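Local coordinates for protein possible adhesin (Caldicellulosiruptor kronotskyensis, PDB 4WA0) that probably mediates attachment of the cell to cellulose, this chain being the magnesium-binding, beta-helical C-terminal domain of a tapirin, at residues I300-I314 against N324-Q338. Residues are numbered along the deposited sequence; the frame is centred on the assembly and turned at random.
Sequences ITFVGGGLTIMNGSI and NATGNPYAGLTLKYQ
The carbonyl oxygen G332 O takes two donors: the backbone N of T308 at 3.2 Å, 39° out of the carbonyl plane, and a water at 2.7 Å. The same water accepts from T308 OG1 and donates to G306 O, so it ties the loop to the strand start. From here 308-311 and 333-337 run parallel, the N-to-C directions of these short strands differing by 12°, with M310 N to T334 O the shortest backbone bond at 2.8 Å. A second parallel ladder, T301-F302 against N324-A325, lies two residues out of register with the first, the loops absorbing the difference. Between the ladders, where the loops meet, N328 ND2 gives a hydrogen bond to G305 O at 3.3 Å, and N328 OD1 makes an Asx turn with Y330 N. Inside, L333 CD1 sits over one face of the F302 ring, 4.1 Å from its centroid, a CH-pi contact. Beside it, M310 (selenomethionine) lies alongside L335; chi1 69° sets CG between backbone N and carbonyl carbon, where it meets L335 CD1 at 3.6 Å. I314 CD1 lies 4.0 Å from L333 CD2 and from L335 CD2. Such stacked parallel coils, turning a corner at G312, are the hallmark of a beta-helix; strand 24-27 continues the sheet beyond 333-337, while 308-311 is one of its two outermost strands within this chain.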
ATOM      1  N   ILE A 300      -9.464  13.739  -5.802  1.00 13.06           N
ATOM      2  CA  ILE A 300     -10.719  13.059  -6.140  1.00 14.73           C
ATOM      3  C   ILE A 300     -11.560  12.955  -4.921  1.00 14.61           C
ATOM      4  O   ILE A 300     -11.110  12.394  -3.904  1.00 14.04           O
ATOM      5  CB  ILE A 300     -10.435  11.687  -6.855  1.00 18.40           C
ATOM      6  CG1 ILE A 300      -9.691  12.002  -8.160  1.00 18.24           C
ATOM      7  CG2 ILE A 300     -11.709  10.860  -7.054  1.00 19.82           C
ATOM      8  CD1 ILE A 300      -9.273  10.747  -8.893  1.00 21.10           C
ATOM      9  N   THR A 301     -12.804  13.482  -4.990  1.00 13.11           N
ATOM     10  CA  THR A 301     -13.711  13.614  -3.828  1.00 13.60           C
ATOM     11  C   THR A 301     -15.007  12.913  -4.136  1.00 15.36           C
ATOM     12  O   THR A 301     -15.598  13.073  -5.201  1.00 15.24           O
ATOM     13  CB  THR A 301     -13.975  15.086  -3.489  1.00 14.96           C
ATOM     14  OG1 THR A 301     -12.699  15.692  -3.312  1.00 13.65           O
ATOM     15  CG2 THR A 301     -14.803  15.274  -2.180  1.00 18.30           C
ATOM     16  N   PHE A 302     -15.473  12.210  -3.127  1.00 16.27           N
ATOM     17  CA  PHE A 302     -16.734  11.458  -3.165  1.00 17.65           C
ATOM     18  C   PHE A 302     -17.603  12.204  -2.198  1.00 18.04           C
ATOM     19  O   PHE A 302     -17.214  12.418  -1.026  1.00 18.13           O
ATOM     20  CB  PHE A 302     -16.519   9.988  -2.788  1.00 19.13           C
ATOM     21  CG  PHE A 302     -15.675   9.244  -3.752  1.00 17.63           C
ATOM     22  CD1 PHE A 302     -16.150   8.757  -4.949  1.00 17.66           C
ATOM     23  CD2 PHE A 302     -14.305   9.092  -3.497  1.00 17.47           C
ATOM     24  CE1 PHE A 302     -15.324   8.088  -5.857  1.00 17.96           C
ATOM     25  CE2 PHE A 302     -13.510   8.463  -4.417  1.00 17.15           C
ATOM     26  CZ  PHE A 302     -13.986   7.966  -5.595  1.00 19.92           C
ATOM     27  N   VAL A 303     -18.731  12.730  -2.709  1.00 19.02           N
ATOM     28  CA  VAL A 303     -19.514  13.683  -1.913  1.00 24.28           C
ATOM     29  C   VAL A 303     -20.690  13.098  -1.140  1.00 29.90           C
ATOM     30  O   VAL A 303     -21.183  13.753  -0.227  1.00 31.79           O
ATOM     31  CB  VAL A 303     -20.002  14.939  -2.719  1.00 26.60           C
ATOM     32  CG1 VAL A 303     -18.815  15.677  -3.326  1.00 27.16           C
ATOM     33  CG2 VAL A 303     -20.969  14.549  -3.812  1.00 26.70           C
ATOM     34  N   GLY A 304     -21.106  11.893  -1.460  1.00 32.74           N
ATOM     35  CA  GLY A 304     -22.162  11.236  -0.637  1.00 37.88           C
ATOM     36  C   GLY A 304     -21.946  10.995   0.868  1.00 35.86           C
ATOM     37  O   GLY A 304     -20.831  10.775   1.354  1.00 33.02           O
ATOM     38  N   GLY A 305     -23.032  10.951   1.626  1.00 33.61           N
ATOM     39  CA  GLY A 305     -22.926  10.490   3.064  1.00 34.09           C
ATOM     40  C   GLY A 305     -22.555   9.021   3.214  1.00 27.10           C
ATOM     41  O   GLY A 305     -22.054   8.580   4.255  1.00 31.74           O
ATOM     42  N   GLY A 306     -22.822   8.255   2.157  1.00 23.88           N
ATOM     43  CA  GLY A 306     -22.758   6.795   2.211  1.00 21.54           C
ATOM     44  C   GLY A 306     -21.594   6.202   1.425  1.00 19.30           C
ATOM     45  O   GLY A 306     -20.810   6.883   0.798  1.00 16.38           O
ATOM     46  N   LEU A 307     -21.509   4.892   1.471  1.00 17.05           N
ATOM     47  CA  LEU A 307     -20.402   4.170   0.844  1.00 15.88           C
ATOM     48  C   LEU A 307     -20.497   4.337  -0.612  1.00 15.14           C
ATOM     49  O   LEU A 307     -21.591   4.157  -1.200  1.00 15.82           O
ATOM     50  CB  LEU A 307     -20.579   2.685   1.150  1.00 17.05           C
ATOM     51  CG  LEU A 307     -19.617   1.702   0.502  1.00 16.47           C
ATOM     52  CD1 LEU A 307     -18.223   1.992   1.044  1.00 17.06           C
ATOM     53  CD2 LEU A 307     -19.987   0.278   0.912  1.00 19.48           C
ATOM     54  N   THR A 308     -19.374   4.586  -1.250  1.00 14.35           N
ATOM     55  CA  THR A 308     -19.309   4.557  -2.717  1.00 15.37           C
ATOM     56  C   THR A 308     -18.687   3.282  -3.123  1.00 14.12           C
ATOM     57  O   THR A 308     -17.623   2.942  -2.581  1.00 14.75           O
ATOM     58  CB  THR A 308     -18.461   5.718  -3.251  1.00 16.13           C
ATOM     59  OG1 THR A 308     -18.976   6.946  -2.731  1.00 17.56           O
ATOM     60  CG2 THR A 308     -18.437   5.695  -4.759  1.00 17.59           C
ATOM     61  N   ILE A 309     -19.323   2.569  -4.052  1.00 12.92           N
ATOM     62  CA  ILE A 309     -18.749   1.331  -4.589  1.00 14.21           C
ATOM     63  C   ILE A 309     -18.380   1.551  -6.038  1.00 15.74           C
ATOM     64  O   ILE A 309     -19.280   1.961  -6.813  1.00 15.78           O
ATOM     65  CB  ILE A 309     -19.769   0.215  -4.529  1.00 17.25           C
ATOM     66  CG1 ILE A 309     -20.074   0.022  -3.042  1.00 19.08           C
ATOM     67  CG2 ILE A 309     -19.259  -1.078  -5.189  1.00 20.13           C
ATOM     68  CD1 ILE A 309     -21.233  -0.888  -2.750  1.00 19.99           C
HETATM   69  N   MSE A 310     -17.143   1.225  -6.394  1.00 13.12           N
HETATM   70  CA  MSE A 310     -16.757   1.263  -7.815  1.00 13.20           C
HETATM   71  C   MSE A 310     -15.915   0.116  -8.292  1.00 13.16           C
HETATM   72  O   MSE A 310     -15.258  -0.593  -7.516  1.00 13.82           O
HETATM   73  CB  MSE A 310     -16.079   2.607  -8.203  1.00 15.05           C
HETATM   74  CG  MSE A 310     -14.768   2.779  -7.606  1.00 17.06           C
HETATM   75 SE   MSE A 310     -13.997   4.573  -8.079  1.00 17.42          SE
HETATM   76  CE  MSE A 310     -13.245   4.043  -9.735  1.00 15.86           C
ATOM     77  N   ASN A 311     -15.946  -0.069  -9.598  1.00 13.70           N
ATOM     78  CA  ASN A 311     -15.142  -1.062 -10.304  1.00 14.66           C
ATOM     79  C   ASN A 311     -14.312  -0.365 -11.363  1.00 14.62           C
ATOM     80  O   ASN A 311     -14.871   0.366 -12.158  1.00 16.59           O
ATOM     81  CB  ASN A 311     -16.060  -2.060 -11.047  1.00 19.28           C
ATOM     82  CG  ASN A 311     -16.941  -2.843 -10.089  1.00 27.06           C
ATOM     83  OD1 ASN A 311     -16.509  -3.837  -9.529  1.00 33.37           O
ATOM     84  ND2 ASN A 311     -18.173  -2.432  -9.950  1.00 33.42           N
ATOM     85  N   GLY A 312     -12.993  -0.516 -11.333  1.00 12.82           N
ATOM     86  CA  GLY A 312     -12.119   0.232 -12.160  1.00 12.04           C
ATOM     87  C   GLY A 312     -10.785   0.601 -11.588  1.00 11.30           C
ATOM     88  O   GLY A 312     -10.071  -0.243 -11.065  1.00 13.23           O
ATOM     89  N   SER A 313     -10.462   1.889 -11.649  1.00 10.44           N
ATOM     90  CA  SER A 313      -9.203   2.355 -11.124  1.00 10.88           C
ATOM     91  C   SER A 313      -9.209   3.864 -10.984  1.00 11.49           C
ATOM     92  O   SER A 313     -10.059   4.570 -11.585  1.00 11.29           O
ATOM     93  CB  SER A 313      -8.028   1.846 -12.007  1.00 12.90           C
ATOM     94  OG  SER A 313      -7.937   2.550 -13.257  1.00 14.80           O
ATOM     95  N   ILE A 314      -8.239   4.333 -10.217  1.00 11.34           N
ATOM     96  CA  ILE A 314      -7.987   5.775  -9.912  1.00 11.42           C
ATOM     97  C   ILE A 314      -6.535   6.096 -10.161  1.00 11.96           C
ATOM     98  O   ILE A 314      -5.623   5.438  -9.587  1.00 14.12           O
ATOM     99  CB  ILE A 314      -8.339   6.116  -8.430  1.00 13.10           C
ATOM    100  CG1 ILE A 314      -9.755   5.827  -8.199  1.00 12.50           C
ATOM    101  CG2 ILE A 314      -7.891   7.523  -8.090  1.00 15.18           C
ATOM    102  CD1 ILE A 314     -10.052   5.839  -6.723  1.00 14.03           C
ATOM    103  N   ASN A 324     -10.769  12.029  -1.071  1.00 13.92           N
ATOM    104  CA  ASN A 324     -11.524  12.661   0.027  1.00 16.38           C
ATOM    105  C   ASN A 324     -12.980  12.224  -0.004  1.00 17.37           C
ATOM    106  O   ASN A 324     -13.504  11.921  -1.075  1.00 17.99           O
ATOM    107  CB  ASN A 324     -11.467  14.195  -0.035  1.00 16.80           C
ATOM    108  CG  ASN A 324     -10.075  14.757   0.259  1.00 18.36           C
ATOM    109  OD1 ASN A 324      -9.231  14.086   0.849  1.00 18.98           O
ATOM    110  ND2 ASN A 324      -9.788  15.929  -0.309  1.00 19.71           N
ATOM    111  N   ALA A 325     -13.602  12.208   1.161  1.00 21.60           N
ATOM    112  CA  ALA A 325     -15.044  11.854   1.315  1.00 25.12           C
ATOM    113  C   ALA A 325     -15.576  12.896   2.204  1.00 29.37           C
ATOM    114  O   ALA A 325     -15.248  12.938   3.393  1.00 31.53           O
ATOM    115  CB  ALA A 325     -15.248  10.471   1.957  1.00 30.12           C
ATOM    116  N   THR A 326     -16.415  13.763   1.650  1.00 28.18           N
ATOM    117  CA  THR A 326     -16.854  14.943   2.358  1.00 30.63           C
ATOM    118  C   THR A 326     -18.262  14.884   2.945  1.00 31.33           C
ATOM    119  O   THR A 326     -18.588  15.730   3.774  1.00 35.70           O
ATOM    120  CB  THR A 326     -16.739  16.183   1.450  1.00 30.32           C
ATOM    121  OG1 THR A 326     -17.272  15.875   0.149  1.00 25.57           O
ATOM    122  CG2 THR A 326     -15.255  16.641   1.344  1.00 34.29           C
ATOM    123  N   GLY A 327     -19.070  13.909   2.513  1.00 34.20           N
ATOM    124  CA  GLY A 327     -20.381  13.658   3.127  1.00 42.23           C
ATOM    125  C   GLY A 327     -20.285  13.312   4.625  1.00 43.04           C
ATOM    126  O   GLY A 327     -21.222  13.595   5.374  1.00 48.17           O
ATOM    127  N   ASN A 328     -19.128  12.774   5.055  1.00 35.15           N
ATOM    128  CA  ASN A 328     -18.946  12.087   6.343  1.00 31.02           C
ATOM    129  C   ASN A 328     -17.587  11.457   6.140  1.00 24.75           C
ATOM    130  O   ASN A 328     -17.457  10.704   5.184  1.00 21.88           O
ATOM    131  CB  ASN A 328     -20.036  11.009   6.429  1.00 29.29           C
ATOM    132  CG  ASN A 328     -19.670   9.802   7.301  1.00 30.41           C
ATOM    133  OD1 ASN A 328     -18.755   9.835   8.136  1.00 30.44           O
ATOM    134  ND2 ASN A 328     -20.427   8.706   7.108  1.00 32.76           N
ATOM    135  N   PRO A 329     -16.584  11.799   6.972  1.00 26.45           N
ATOM    136  CA  PRO A 329     -15.259  11.307   6.642  1.00 25.81           C
ATOM    137  C   PRO A 329     -15.194   9.790   6.626  1.00 20.67           C
ATOM    138  O   PRO A 329     -14.266   9.255   6.048  1.00 19.87           O
ATOM    139  CB  PRO A 329     -14.350  11.868   7.771  1.00 28.26           C
ATOM    140  CG  PRO A 329     -15.237  12.627   8.719  1.00 29.70           C
ATOM    141  CD  PRO A 329     -16.638  12.248   8.380  1.00 27.04           C
ATOM    142  N   TYR A 330     -16.158   9.105   7.257  1.00 16.87           N
ATOM    143  CA  TYR A 330     -16.173   7.661   7.320  1.00 15.62           C
ATOM    144  C   TYR A 330     -17.018   6.979   6.237  1.00 15.24           C
ATOM    145  O   TYR A 330     -17.197   5.767   6.290  1.00 14.85           O
ATOM    146  CB  TYR A 330     -16.608   7.188   8.746  1.00 16.13           C
ATOM    147  CG  TYR A 330     -15.688   7.720   9.804  1.00 14.63           C
ATOM    148  CD1 TYR A 330     -14.431   7.114  10.012  1.00 13.98           C
ATOM    149  CD2 TYR A 330     -15.966   8.911  10.467  1.00 16.26           C
ATOM    150  CE1 TYR A 330     -13.509   7.660  10.928  1.00 15.39           C
ATOM    151  CE2 TYR A 330     -15.060   9.475  11.386  1.00 16.94           C
ATOM    152  CZ  TYR A 330     -13.835   8.823  11.615  1.00 16.83           C
ATOM    153  OH  TYR A 330     -12.861   9.396  12.414  1.00 16.58           O
ATOM    154  N   ALA A 331     -17.535   7.738   5.258  1.00 15.81           N
ATOM    155  CA  ALA A 331     -18.465   7.187   4.262  1.00 16.83           C
ATOM    156  C   ALA A 331     -17.899   5.890   3.625  1.00 15.20           C
ATOM    157  O   ALA A 331     -18.580   4.865   3.436  1.00 15.66           O
ATOM    158  CB  ALA A 331     -18.774   8.261   3.209  1.00 17.50           C
ATOM    159  N   GLY A 332     -16.613   5.971   3.289  1.00 14.44           N
ATOM    160  CA  GLY A 332     -15.893   4.837   2.710  1.00 13.09           C
ATOM    161  C   GLY A 332     -15.948   4.732   1.183  1.00 13.72           C
ATOM    162  O   GLY A 332     -16.819   5.345   0.538  1.00 14.07           O
ATOM    163  N   LEU A 333     -14.998   3.993   0.630  1.00 11.40           N
ATOM    164  CA  LEU A 333     -14.922   3.734  -0.789  1.00 12.00           C
ATOM    165  C   LEU A 333     -14.538   2.274  -0.891  1.00 12.23           C
ATOM    166  O   LEU A 333     -13.540   1.867  -0.262  1.00 11.97           O
ATOM    167  CB  LEU A 333     -13.828   4.533  -1.494  1.00 12.98           C
ATOM    168  CG  LEU A 333     -13.588   4.197  -3.007  1.00 13.54           C
ATOM    169  CD1 LEU A 333     -14.812   4.569  -3.833  1.00 14.13           C
ATOM    170  CD2 LEU A 333     -12.378   4.969  -3.554  1.00 12.55           C
ATOM    171  N   THR A 334     -15.244   1.518  -1.718  1.00 12.26           N
ATOM    172  CA  THR A 334     -14.851   0.192  -2.113  1.00 12.16           C
ATOM    173  C   THR A 334     -14.457   0.259  -3.568  1.00 11.76           C
ATOM    174  O   THR A 334     -15.247   0.761  -4.392  1.00 13.03           O
ATOM    175  CB  THR A 334     -16.031  -0.777  -1.941  1.00 16.42           C
ATOM    176  OG1 THR A 334     -16.253  -0.969  -0.539  1.00 18.31           O
ATOM    177  CG2 THR A 334     -15.787  -2.058  -2.564  1.00 18.74           C
ATOM    178  N   LEU A 335     -13.247  -0.176  -3.862  1.00 11.03           N
ATOM    179  CA  LEU A 335     -12.669  -0.190  -5.204  1.00 11.82           C
ATOM    180  C   LEU A 335     -12.230  -1.609  -5.586  1.00 12.90           C
ATOM    181  O   LEU A 335     -11.277  -2.165  -5.013  1.00 12.42           O
ATOM    182  CB  LEU A 335     -11.535   0.817  -5.326  1.00 12.73           C
ATOM    183  CG  LEU A 335     -10.672   0.836  -6.604  1.00 12.39           C
ATOM    184  CD1 LEU A 335     -11.544   1.116  -7.837  1.00 13.85           C
ATOM    185  CD2 LEU A 335      -9.538   1.856  -6.455  1.00 14.09           C
ATOM    186  N   LYS A 336     -12.932  -2.176  -6.564  0.54 14.18           N
ATOM    187  CA  LYS A 336     -12.546  -3.449  -7.120  0.54 14.82           C
ATOM    188  C   LYS A 336     -11.815  -3.135  -8.401  0.54 13.90           C
ATOM    189  O   LYS A 336     -12.397  -2.639  -9.372  0.54 14.12           O
ATOM    190  CB  LYS A 336     -13.747  -4.311  -7.453  0.54 16.92           C
ATOM    191  CG  LYS A 336     -13.352  -5.623  -8.114  0.54 18.89           C
ATOM    192  CD  LYS A 336     -13.207  -6.743  -7.134  0.54 23.49           C
ATOM    193  CE  LYS A 336     -13.955  -7.995  -7.544  0.54 21.10           C
ATOM    194  NZ  LYS A 336     -13.370  -8.707  -8.701  0.54 22.40           N
ATOM    195  N   TYR A 337     -10.549  -3.468  -8.420  1.00 13.38           N
ATOM    196  CA  TYR A 337      -9.745  -3.203  -9.617  1.00 13.48           C
ATOM    197  C   TYR A 337     -10.254  -3.901 -10.873  1.00 15.07           C
ATOM    198  O   TYR A 337     -10.568  -5.099 -10.834  1.00 13.73           O
ATOM    199  CB  TYR A 337      -8.297  -3.611  -9.384  1.00 12.84           C
ATOM    200  CG  TYR A 337      -7.467  -3.521 -10.660  1.00 13.88           C
ATOM    201  CD1 TYR A 337      -7.110  -2.296 -11.177  1.00 13.84           C
ATOM    202  CD2 TYR A 337      -7.038  -4.646 -11.321  1.00 14.04           C
ATOM    203  CE1 TYR A 337      -6.361  -2.216 -12.335  1.00 14.95           C
ATOM    204  CE2 TYR A 337      -6.297  -4.561 -12.485  1.00 15.18           C
ATOM    205  CZ  TYR A 337      -5.971  -3.312 -13.016  1.00 16.50           C
ATOM    206  OH  TYR A 337      -5.176  -3.200 -14.185  1.00 18.27           O
ATOM    207  N   GLN A 338     -10.273  -3.176 -12.003  1.00 15.20           N
ATOM    208  CA  GLN A 338     -10.482  -3.814 -13.301  1.00 17.25           C
ATOM    209  C   GLN A 338      -9.595  -3.126 -14.297  1.00 15.84           C
ATOM    210  O   GLN A 338      -9.556  -1.897 -14.338  1.00 15.90           O
ATOM    211  CB  GLN A 338     -11.903  -3.578 -13.785  1.00 20.36           C
ATOM    212  CG  GLN A 338     -12.992  -4.101 -12.881  1.00 25.04           C
ATOM    213  CD  GLN A 338     -13.071  -5.634 -12.941  1.00 35.80           C
ATOM    214  OE1 GLN A 338     -12.373  -6.298 -13.743  1.00 35.55           O
ATOM    215  NE2 GLN A 338     -13.877  -6.195 -12.064  1.00 35.72           N
TER
HETATM  216  O   HOH W   1     -20.372  16.140   0.564  0.93 47.17           O
HETATM  217  O   HOH W   2     -17.860   7.633  -0.317  1.00 26.11           O